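Local coordinates for PA14 domain-containing protein (Clostridium clariflavum, PDB 6QDI) that probably senses plant cell-wall polysaccharides outside the cell through two tandem calcium-binding PA14 domains of a membrane-bound, RsgI-type anti-sigma factor, at residues 47-52 with 108-113; 6-11 with 21-26; 66-71 with 116-121. One frame throughout, in Å; residues are numbered along the deposited sequence.

Overall arrangement
All three contacts lie in the first of the two PA14 domains, a fold built of antiparallel sheets. Contacts 1 and 2 share one sheet, where strand 4-9 runs beside strand 44-53. The paired strands of contact 3 belong to a second sheet and lie farther from the chain centre. All three are largely buried, but contact 3 has more partly exposed residues. Contact 1 is mostly apolar on one side of its sheet, with a salt bridge on the other. Contact 2 is a polar side-chain network at a hairpin. Contact 3 leads into a metal site. Contacts 1 and 3 supply ligands to the same calcium ion; contact 2 reaches a different one.

Contact 1: 47-52 with 108-113; sequences VRWTGK and LEYFNN. With CA (calcium ion), chain D.
V47 pairs with Y110 where two central antiparallel strands of the first PA14 domain run side by side. V47 N gives a hydrogen bond to Y110 O, and Y110 N returns one to V47 O. Their side chains also meet: V47 CG2 lies at the edge of the Y110 ring, 4.0 Å from CD2. V47 CG1 is turned to a face of the W49 indole.

R48 faces E109 across a non-hydrogen-bonded pair, on the side of the sheet away from V47 and W49. The two side chains run alongside each other. The R48 chain is extended to CD and bends at chi3 (-65°), which turns the guanidinium edge to the carboxylate. R48 NE is 2.8 Å from E109 OE2, and R48 NH2 is 3.2 Å from that same OE2. This is a side-on salt bridge onto one oxygen. Both nitrogens come from one face of the carboxylate plane, and the two flat groups are 65° apart.

W49 returns to the apolar side. Its N-H points almost straight at L108 O, with W49 N 2.8 Å from that oxygen. The indole lies alongside L108 and Y110: CE3 is 3.8 Å from L108 CD2, and CZ3 is 3.9 Å from Y110 CB. W49 NE1 is hydrogen-bonded to D23 OD2, and Y110 OH to D68 O. Farther along strand 108-113, N112 OD1 binds calcium at 2.4 Å.

The chemistry thus divides by side. Hydrocarbon and aromatic groups pack on one, with the polar ends of W49 and Y110 satisfied by D23 and D68. On the other, the arginine probably offsets the charge of the buried E109 carboxylate.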
loop_
_atom_site.group_PDB
_atom_site.type_symbol
_atom_site.label_atom_id
_atom_site.label_comp_id
_atom_site.label_asym_id
_atom_site.label_seq_id
_atom_site.Cartn_x
_atom_site.Cartn_y
_atom_site.Cartn_z
ATOM N N VAL A 47 2.093 6.853 1.894
ATOM C CA VAL A 47 1.118 7.904 2.128
ATOM C C VAL A 47 1.043 8.794 0.921
ATOM O O VAL A 47 2.071 9.114 0.284
ATOM C CB VAL A 47 1.507 8.764 3.371
ATOM C CG1 VAL A 47 0.348 9.661 3.754
ATOM C CG2 VAL A 47 1.928 7.909 4.551
ATOM N N ARG A 48 -0.182 9.234 0.591
ATOM C CA ARG A 48 -0.379 10.302 -0.373
ATOM C C ARG A 48 -1.111 11.447 0.315
ATOM O O ARG A 48 -2.179 11.256 0.897
ATOM C CB ARG A 48 -1.198 9.882 -1.568
ATOM C CG ARG A 48 -1.411 10.985 -2.582
ATOM C CD ARG A 48 -2.280 10.572 -3.743
ATOM N NE ARG A 48 -1.666 9.532 -4.537
ATOM C CZ ARG A 48 -2.114 8.289 -4.671
ATOM N NH1 ARG A 48 -3.131 7.840 -3.990
ATOM N NH2 ARG A 48 -1.427 7.440 -5.462
ATOM N N TRP A 49 -0.532 12.641 0.222
ATOM C CA TRP A 49 -1.195 13.871 0.666
ATOM C C TRP A 49 -1.669 14.674 -0.516
ATOM O O TRP A 49 -0.926 14.875 -1.493
ATOM C CB TRP A 49 -0.253 14.748 1.504
ATOM C CG TRP A 49 0.020 14.208 2.861
ATOM C CD1 TRP A 49 -0.754 14.330 3.958
ATOM C CD2 TRP A 49 1.178 13.469 3.286
ATOM N NE1 TRP A 49 -0.192 13.722 5.021
ATOM C CE2 TRP A 49 1.006 13.181 4.640
ATOM C CE3 TRP A 49 2.342 12.996 2.624
ATOM C CZ2 TRP A 49 1.937 12.470 5.357
ATOM C CZ3 TRP A 49 3.278 12.289 3.379
ATOM C CH2 TRP A 49 3.048 12.022 4.703
ATOM N N THR A 50 -2.918 15.159 -0.444
ATOM C CA THR A 50 -3.491 15.970 -1.487
ATOM C C THR A 50 -4.255 17.165 -0.895
ATOM O O THR A 50 -4.869 17.090 0.180
ATOM C CB THR A 50 -4.453 15.168 -2.402
ATOM O OG1 THR A 50 -5.398 14.482 -1.598
ATOM C CG2 THR A 50 -3.677 14.173 -3.260
ATOM N N GLY A 51 -4.247 18.234 -1.668
ATOM C CA GLY A 51 -5.052 19.394 -1.351
ATOM C C GLY A 51 -4.520 20.576 -2.116
ATOM O O GLY A 51 -4.044 20.453 -3.258
ATOM N N LYS A 52 -4.617 21.750 -1.495
ATOM C CA LYS A 52 -4.158 23.010 -2.096
ATOM C C LYS A 52 -3.182 23.701 -1.175
ATOM O O LYS A 52 -3.235 23.502 0.046
ATOM C CB LYS A 52 -5.318 23.947 -2.343
ATOM C CG LYS A 52 -6.444 23.356 -3.140
ATOM C CD LYS A 52 -6.142 23.261 -4.607
ATOM C CE LYS A 52 -7.460 23.073 -5.399
ATOM N NZ LYS A 52 -7.215 22.970 -6.848
ATOM N N LEU A 108 1.801 15.046 -2.549
ATOM C CA LEU A 108 3.063 14.540 -2.051
ATOM C C LEU A 108 2.843 13.054 -1.783
ATOM O O LEU A 108 1.988 12.694 -0.980
ATOM C CB LEU A 108 3.498 15.272 -0.792
ATOM C CG LEU A 108 4.968 15.062 -0.336
ATOM C CD1 LEU A 108 5.384 16.148 0.638
ATOM C CD2 LEU A 108 5.266 13.738 0.311
ATOM N N GLU A 109 3.636 12.217 -2.458
ATOM C CA GLU A 109 3.620 10.782 -2.246
ATOM C C GLU A 109 4.904 10.364 -1.519
ATOM O O GLU A 109 5.972 10.923 -1.775
ATOM C CB GLU A 109 3.480 10.064 -3.583
ATOM C CG GLU A 109 2.104 10.241 -4.178
ATOM C CD GLU A 109 1.902 9.726 -5.584
ATOM O OE1 GLU A 109 2.859 9.231 -6.206
ATOM O OE2 GLU A 109 0.734 9.752 -6.027
ATOM N N TYR A 110 4.772 9.384 -0.635
ATOM C CA TYR A 110 5.852 9.010 0.272
ATOM C C TYR A 110 5.805 7.502 0.525
ATOM O O TYR A 110 4.704 6.932 0.618
ATOM C CB TYR A 110 5.624 9.771 1.614
ATOM C CG TYR A 110 6.389 9.151 2.757
ATOM C CD1 TYR A 110 7.734 9.405 2.958
ATOM C CD2 TYR A 110 5.785 8.198 3.569
ATOM C CE1 TYR A 110 8.446 8.742 3.942
ATOM C CE2 TYR A 110 6.493 7.487 4.522
ATOM C CZ TYR A 110 7.837 7.756 4.698
ATOM O OH TYR A 110 8.524 7.057 5.652
ATOM N N PHE A 111 6.968 6.878 0.738
ATOM C CA PHE A 111 6.990 5.519 1.252
ATOM C C PHE A 111 8.079 5.267 2.245
ATOM O O PHE A 111 9.165 5.859 2.163
ATOM C CB PHE A 111 7.015 4.448 0.124
ATOM C CG PHE A 111 8.337 4.279 -0.604
ATOM C CD1 PHE A 111 9.301 3.386 -0.141
ATOM C CD2 PHE A 111 8.608 4.972 -1.767
ATOM C CE1 PHE A 111 10.485 3.193 -0.817
ATOM C CE2 PHE A 111 9.793 4.761 -2.458
ATOM C CZ PHE A 111 10.742 3.890 -1.998
ATOM N N ASN A 112 7.824 4.308 3.134
ATOM C CA ASN A 112 8.830 3.693 3.994
ATOM C C ASN A 112 8.999 2.254 3.581
ATOM O O ASN A 112 8.021 1.505 3.537
ATOM C CB ASN A 112 8.490 3.782 5.463
ATOM C CG ASN A 112 9.669 3.387 6.328
ATOM O OD1 ASN A 112 10.794 3.460 5.858
ATOM N ND2 ASN A 112 9.441 2.976 7.583
ATOM N N ASN A 113 10.245 1.844 3.312
ATOM C CA ASN A 113 10.582 0.470 2.958
ATOM C C ASN A 113 11.626 -0.048 3.964
ATOM O O ASN A 113 12.808 -0.137 3.631
ATOM C CB ASN A 113 11.108 0.412 1.542
ATOM C CG ASN A 113 11.403 -0.998 1.071
ATOM O OD1 ASN A 113 11.067 -1.981 1.681
ATOM N ND2 ASN A 113 12.016 -1.076 -0.059
HETATM CA CA CA D . 13.139 3.557 5.948
#

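Contact 2: 6-11 with 21-26; sequences GDYFDN and RVDKTI. With CA (calcium ion), chain G.
G6 and R21 form the antiparallel hydrogen-bonded pair of the beta hairpin made by strands 4-9 and 17-23 of the first PA14 domain. The backbone bonds come first. G6 N is 2.8 Å from R21 O, and R21 N returns a bond to G6 O. Toward the turn, Y8 pairs instead with K18 and L19. G6 has no side chain, and D23 OD2 approaches to 4.0 Å from G6 CA.

The side-chain hydrogen bonds centre on Y8. Its hydroxyl donates to D23 OD2, with Y8 OH 2.6 Å from that oxygen. D23 OD2 lies at the ring edge, near its plane, while the carboxylate plane stands at 83° to the ring. Y8 OH also takes a weak bond from R21 NH2, 3.0 Å away. The hydroxyl therefore links both charged groups.

The salt bridge lies within strand 17-23. D23 OD1 accepts from R21 NE on its syn lone pair, 2.8 Å away. With chi1 at 71°, the extended R21 chain passes Y8 at a slant. Its guanidinium is turned 55° from the ring, and Y8 CZ lies over one guanidinium face. D23 is thus held at both oxygens: OD1 by R21, OD2 by Y8 and by W49 NE1 of strand 44-53. R21 NH1 is bound in turn by the carbonyl of P35.

Metal binding occurs at the far end of segment 6-11, where the strand gives way to a loop. D42 and S44 also supply ligands to this calcium ion. The backbone atom D10 O binds it directly at 2.4 Å, and D10 OD1 accepts a hydrogen bond from a calcium-bound water 2.8 Å away.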
loop_
_atom_site.group_PDB
_atom_site.type_symbol
_atom_site.label_atom_id
_atom_site.label_comp_id
_atom_site.label_asym_id
_atom_site.label_seq_id
_atom_site.Cartn_x
_atom_site.Cartn_y
_atom_site.Cartn_z
ATOM N N GLY A 6 -4.286 13.123 4.068
ATOM C CA GLY A 6 -3.354 12.020 3.977
ATOM C C GLY A 6 -4.155 10.726 3.840
ATOM O O GLY A 6 -4.971 10.414 4.711
ATOM N N ASP A 7 -3.868 9.975 2.760
ATOM C CA ASP A 7 -4.375 8.631 2.555
ATOM C C ASP A 7 -3.205 7.710 2.847
ATOM O O ASP A 7 -2.138 7.809 2.212
ATOM C CB ASP A 7 -4.900 8.482 1.138
ATOM C CG ASP A 7 -6.152 9.280 0.895
ATOM O OD1 ASP A 7 -7.003 9.402 1.778
ATOM O OD2 ASP A 7 -6.256 9.817 -0.230
ATOM N N TYR A 8 -3.433 6.816 3.796
ATOM C CA TYR A 8 -2.418 5.933 4.309
ATOM C C TYR A 8 -2.655 4.514 3.827
ATOM O O TYR A 8 -3.758 3.960 3.994
ATOM C CB TYR A 8 -2.426 5.963 5.884
ATOM C CG TYR A 8 -1.923 7.288 6.437
ATOM C CD1 TYR A 8 -2.698 8.446 6.375
ATOM C CD2 TYR A 8 -0.666 7.369 6.991
ATOM C CE1 TYR A 8 -2.225 9.660 6.826
ATOM C CE2 TYR A 8 -0.159 8.579 7.450
ATOM C CZ TYR A 8 -0.935 9.722 7.353
ATOM O OH TYR A 8 -0.386 10.903 7.840
ATOM N N PHE A 9 -1.591 3.929 3.274
ATOM C CA PHE A 9 -1.630 2.639 2.601
ATOM C C PHE A 9 -0.735 1.651 3.315
ATOM O O PHE A 9 0.348 1.999 3.807
ATOM C CB PHE A 9 -1.162 2.795 1.150
ATOM C CG PHE A 9 -2.056 3.710 0.342
ATOM C CD1 PHE A 9 -3.124 3.197 -0.375
ATOM C CD2 PHE A 9 -1.803 5.068 0.243
ATOM C CE1 PHE A 9 -3.949 4.034 -1.111
ATOM C CE2 PHE A 9 -2.634 5.901 -0.494
ATOM C CZ PHE A 9 -3.689 5.359 -1.169
ATOM N N ASP A 10 -1.156 0.397 3.324
ATOM C CA ASP A 10 -0.492 -0.656 4.073
ATOM C C ASP A 10 0.724 -1.229 3.362
ATOM O O ASP A 10 1.390 -2.067 3.930
ATOM C CB ASP A 10 -1.464 -1.816 4.387
ATOM C CG ASP A 10 -1.595 -2.161 5.877
ATOM O OD1 ASP A 10 -1.050 -1.522 6.725
ATOM O OD2 ASP A 10 -2.468 -3.043 6.209
ATOM N N ASN A 11 0.986 -0.833 2.125
ATOM C CA ASN A 11 2.111 -1.340 1.333
ATOM C C ASN A 11 3.059 -0.203 0.966
ATOM O O ASN A 11 2.739 0.979 1.164
ATOM C CB ASN A 11 1.565 -2.000 0.046
ATOM C CG ASN A 11 0.732 -3.207 0.366
ATOM O OD1 ASN A 11 1.066 -3.986 1.255
ATOM N ND2 ASN A 11 -0.300 -3.422 -0.432
ATOM N N ARG A 21 -7.055 10.796 6.826
ATOM C CA ARG A 21 -7.171 11.805 7.888
ATOM C C ARG A 21 -6.593 13.091 7.372
ATOM O O ARG A 21 -5.860 13.108 6.385
ATOM C CB ARG A 21 -6.445 11.351 9.150
ATOM C CG ARG A 21 -4.926 11.347 9.051
ATOM C CD ARG A 21 -4.257 10.679 10.226
ATOM N NE ARG A 21 -2.810 10.872 10.199
ATOM C CZ ARG A 21 -1.912 10.167 10.903
ATOM N NH1 ARG A 21 -2.287 9.186 11.734
ATOM N NH2 ARG A 21 -0.616 10.443 10.750
ATOM N N VAL A 22 -6.898 14.197 8.045
ATOM C CA VAL A 22 -6.288 15.458 7.712
ATOM C C VAL A 22 -5.109 15.716 8.654
ATOM O O VAL A 22 -5.254 15.690 9.895
ATOM C CB VAL A 22 -7.322 16.593 7.741
ATOM C CG1 VAL A 22 -6.635 17.936 7.570
ATOM C CG2 VAL A 22 -8.348 16.403 6.645
ATOM N N ASP A 23 -3.948 15.923 8.047
ATOM C CA ASP A 23 -2.728 16.222 8.768
ATOM C C ASP A 23 -2.453 17.730 8.677
ATOM O O ASP A 23 -2.471 18.315 7.601
ATOM C CB ASP A 23 -1.582 15.413 8.173
ATOM C CG ASP A 23 -1.771 13.921 8.376
ATOM O OD1 ASP A 23 -2.102 13.499 9.500
ATOM O OD2 ASP A 23 -1.586 13.193 7.351
ATOM N N LYS A 24 -2.187 18.367 9.804
ATOM C CA LYS A 24 -2.081 19.818 9.812
ATOM C C LYS A 24 -0.919 20.349 9.009
ATOM O O LYS A 24 -1.060 21.360 8.340
ATOM C CB LYS A 24 -2.028 20.363 11.235
ATOM C CG LYS A 24 -3.346 20.192 11.977
ATOM C CD LYS A 24 -3.298 20.878 13.325
ATOM C CE LYS A 24 -4.574 20.620 14.136
ATOM N NZ LYS A 24 -5.773 21.280 13.539
ATOM N N THR A 25 0.187 19.607 9.030
ATOM C CA THR A 25 1.370 19.899 8.263
ATOM C C THR A 25 1.999 18.565 7.845
ATOM O O THR A 25 1.645 17.517 8.408
ATOM C CB THR A 25 2.417 20.673 9.108
ATOM O OG1 THR A 25 2.810 19.870 10.203
ATOM C CG2 THR A 25 1.911 22.032 9.591
ATOM N N ILE A 26 2.925 18.614 6.878
ATOM C CA ILE A 26 3.710 17.401 6.534
ATOM C C ILE A 26 5.013 17.489 7.316
ATOM O O ILE A 26 5.987 18.086 6.873
ATOM C CB ILE A 26 3.937 17.256 5.011
ATOM C CG1 ILE A 26 2.607 17.293 4.250
ATOM C CG2 ILE A 26 4.658 15.930 4.761
ATOM C CD1 ILE A 26 2.634 16.891 2.786
HETATM CA CA CA G . 3.009 -3.084 5.378
HETATM O O HOH W 1 1.747 -1.788 6.921
HETATM O O HOH W 2 3.032 -4.279 3.228
HETATM O O HOH W 3 1.069 -4.618 5.602
#

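Contact 3: 66-71 with 116-121; sequences SRDNGV and NGFVKL. With CA (calcium ion), chain D; EDO (1,2-ethanediol), chain C.
D68 lies across the face of the F118 ring at a calcium site of the PA14 fold. D68 CB stands 3.5 Å from the F118 ring centroid, almost on the ring normal, in a CH-pi contact. F118 has chi1 at 54°, which folds its ring back over the neighbouring strand. Backbone bonds between D68 and F118 run both ways beneath this contact.

The D68 carboxylate points on to the metal, and D68 OD1 binds calcium at 2.3 Å. A cis peptide joins D68 to N69, and both side chains bind the ion, N69 OD1 at 2.5 Å. A similar cis-linked pair, Asp-Asp, binds calcium in yeast PA14 adhesins; here the second residue is asparagine. N69 and G70 form a classic beta bulge opposite F111. R67 NH2 bonds N69 O from above the carbonyl plane, 2.9 Å away.

N116 O also binds calcium, and N112 and T114 complete the protein ligands. A 1,2-ethanediol, probably from the crystallisation liquor, chelates the ion through both oxygens, consistent with a sugar diol binding here. N69 ND2 donates to its O2 atom at 2.9 Å.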
loop_
_atom_site.group_PDB
_atom_site.type_symbol
_atom_site.label_atom_id
_atom_site.label_comp_id
_atom_site.label_asym_id
_atom_site.label_seq_id
_atom_site.Cartn_x
_atom_site.Cartn_y
_atom_site.Cartn_z
ATOM N N SER A 66 12.982 16.424 3.560
ATOM C CA SER A 66 13.777 15.420 4.282
ATOM C C SER A 66 12.965 14.138 4.244
ATOM O O SER A 66 11.764 14.183 4.553
ATOM C CB SER A 66 13.990 15.884 5.733
ATOM O OG SER A 66 14.550 17.176 5.799
ATOM N N ARG A 67 13.587 13.016 3.859
ATOM C CA ARG A 67 12.811 11.817 3.578
ATOM C C ARG A 67 13.565 10.551 3.969
ATOM O O ARG A 67 14.769 10.402 3.717
ATOM C CB ARG A 67 12.461 11.729 2.089
ATOM C CG ARG A 67 13.682 11.583 1.172
ATOM C CD ARG A 67 13.393 11.583 -0.292
ATOM N NE ARG A 67 14.587 11.352 -1.075
ATOM C CZ ARG A 67 15.061 10.178 -1.437
ATOM N NH1 ARG A 67 16.140 10.129 -2.205
ATOM N NH2 ARG A 67 14.449 9.049 -1.070
ATOM N N ASP A 68 12.777 9.589 4.435
ATOM C CA ASP A 68 13.233 8.196 4.589
ATOM C C ASP A 68 11.937 7.415 4.445
ATOM O O ASP A 68 11.162 7.424 5.392
ATOM C CB ASP A 68 13.925 8.008 5.916
ATOM C CG ASP A 68 14.331 6.599 6.158
ATOM O OD1 ASP A 68 13.879 5.693 5.407
ATOM O OD2 ASP A 68 15.106 6.356 7.144
ATOM N N ASN A 69 11.587 6.809 3.295
ATOM C CA ASN A 69 12.395 6.650 2.106
ATOM C C ASN A 69 11.955 7.562 0.953
ATOM O O ASN A 69 12.371 8.723 0.927
ATOM C CB ASN A 69 12.418 5.165 1.690
ATOM C CG ASN A 69 13.176 4.331 2.695
ATOM O OD1 ASN A 69 12.577 3.684 3.564
ATOM N ND2 ASN A 69 14.501 4.449 2.661
ATOM N N GLY A 70 11.157 7.090 0.018
ATOM C CA GLY A 70 10.947 7.842 -1.218
ATOM C C GLY A 70 9.900 8.933 -1.113
ATOM O O GLY A 70 8.951 8.834 -0.338
ATOM N N VAL A 71 10.069 9.974 -1.938
ATOM C CA VAL A 71 9.094 11.053 -2.077
ATOM C C VAL A 71 8.964 11.485 -3.516
ATOM O O VAL A 71 9.971 11.540 -4.257
ATOM C CB VAL A 71 9.463 12.272 -1.197
ATOM C CG1 VAL A 71 8.764 13.576 -1.615
ATOM C CG2 VAL A 71 9.265 11.952 0.272
ATOM N N ASN A 116 13.553 3.204 9.864
ATOM C CA ASN A 116 12.987 4.486 10.204
ATOM C C ASN A 116 12.136 5.000 9.034
ATOM O O ASN A 116 12.444 4.758 7.863
ATOM C CB ASN A 116 14.117 5.493 10.467
ATOM C CG ASN A 116 13.700 6.675 11.357
ATOM O OD1 ASN A 116 12.530 6.855 11.721
ATOM N ND2 ASN A 116 14.687 7.509 11.679
ATOM N N GLY A 117 11.114 5.776 9.373
ATOM C CA GLY A 117 10.296 6.488 8.417
ATOM C C GLY A 117 10.123 7.925 8.875
ATOM O O GLY A 117 9.759 8.155 10.010
ATOM N N PHE A 118 10.400 8.876 7.972
ATOM C CA PHE A 118 10.173 10.278 8.260
ATOM C C PHE A 118 9.970 11.037 6.949
ATOM O O PHE A 118 10.499 10.643 5.910
ATOM C CB PHE A 118 11.275 10.896 9.134
ATOM C CG PHE A 118 12.682 10.742 8.632
ATOM C CD1 PHE A 118 13.169 11.541 7.602
ATOM C CD2 PHE A 118 13.557 9.884 9.278
ATOM C CE1 PHE A 118 14.495 11.440 7.180
ATOM C CE2 PHE A 118 14.893 9.806 8.882
ATOM C CZ PHE A 118 15.350 10.561 7.838
ATOM N N VAL A 119 9.267 12.164 7.040
ATOM C CA VAL A 119 9.078 13.034 5.910
ATOM C C VAL A 119 8.696 14.413 6.442
ATOM O O VAL A 119 7.786 14.555 7.278
ATOM C CB VAL A 119 8.065 12.479 4.902
ATOM C CG1 VAL A 119 6.694 12.201 5.469
ATOM C CG2 VAL A 119 7.955 13.385 3.690
ATOM N N LYS A 120 9.385 15.426 5.962
ATOM C CA LYS A 120 9.166 16.803 6.393
ATOM C C LYS A 120 9.227 17.723 5.194
ATOM O O LYS A 120 10.218 17.683 4.451
ATOM C CB LYS A 120 10.284 17.210 7.391
ATOM C CG LYS A 120 10.188 18.554 8.043
ATOM C CD LYS A 120 11.255 18.703 9.145
ATOM C CE LYS A 120 11.631 20.117 9.538
ATOM N NZ LYS A 120 12.374 20.061 10.811
ATOM N N LEU A 121 8.192 18.554 5.024
ATOM C CA LEU A 121 8.100 19.531 3.909
ATOM C C LEU A 121 8.242 20.958 4.429
ATOM O O LEU A 121 7.406 21.424 5.228
ATOM C CB LEU A 121 6.746 19.391 3.198
ATOM C CG LEU A 121 6.538 20.345 2.034
ATOM C CD1 LEU A 121 7.461 20.036 0.878
ATOM C CD2 LEU A 121 5.071 20.316 1.647
HETATM CA CA CA D . 13.139 3.557 5.948
HETATM C C1 EDO C . 16.392 3.286 6.592
HETATM O O1 EDO C . 15.207 3.704 7.305
HETATM C C2 EDO C . 16.046 2.079 5.699
HETATM O O2 EDO C . 15.071 2.544 4.807
#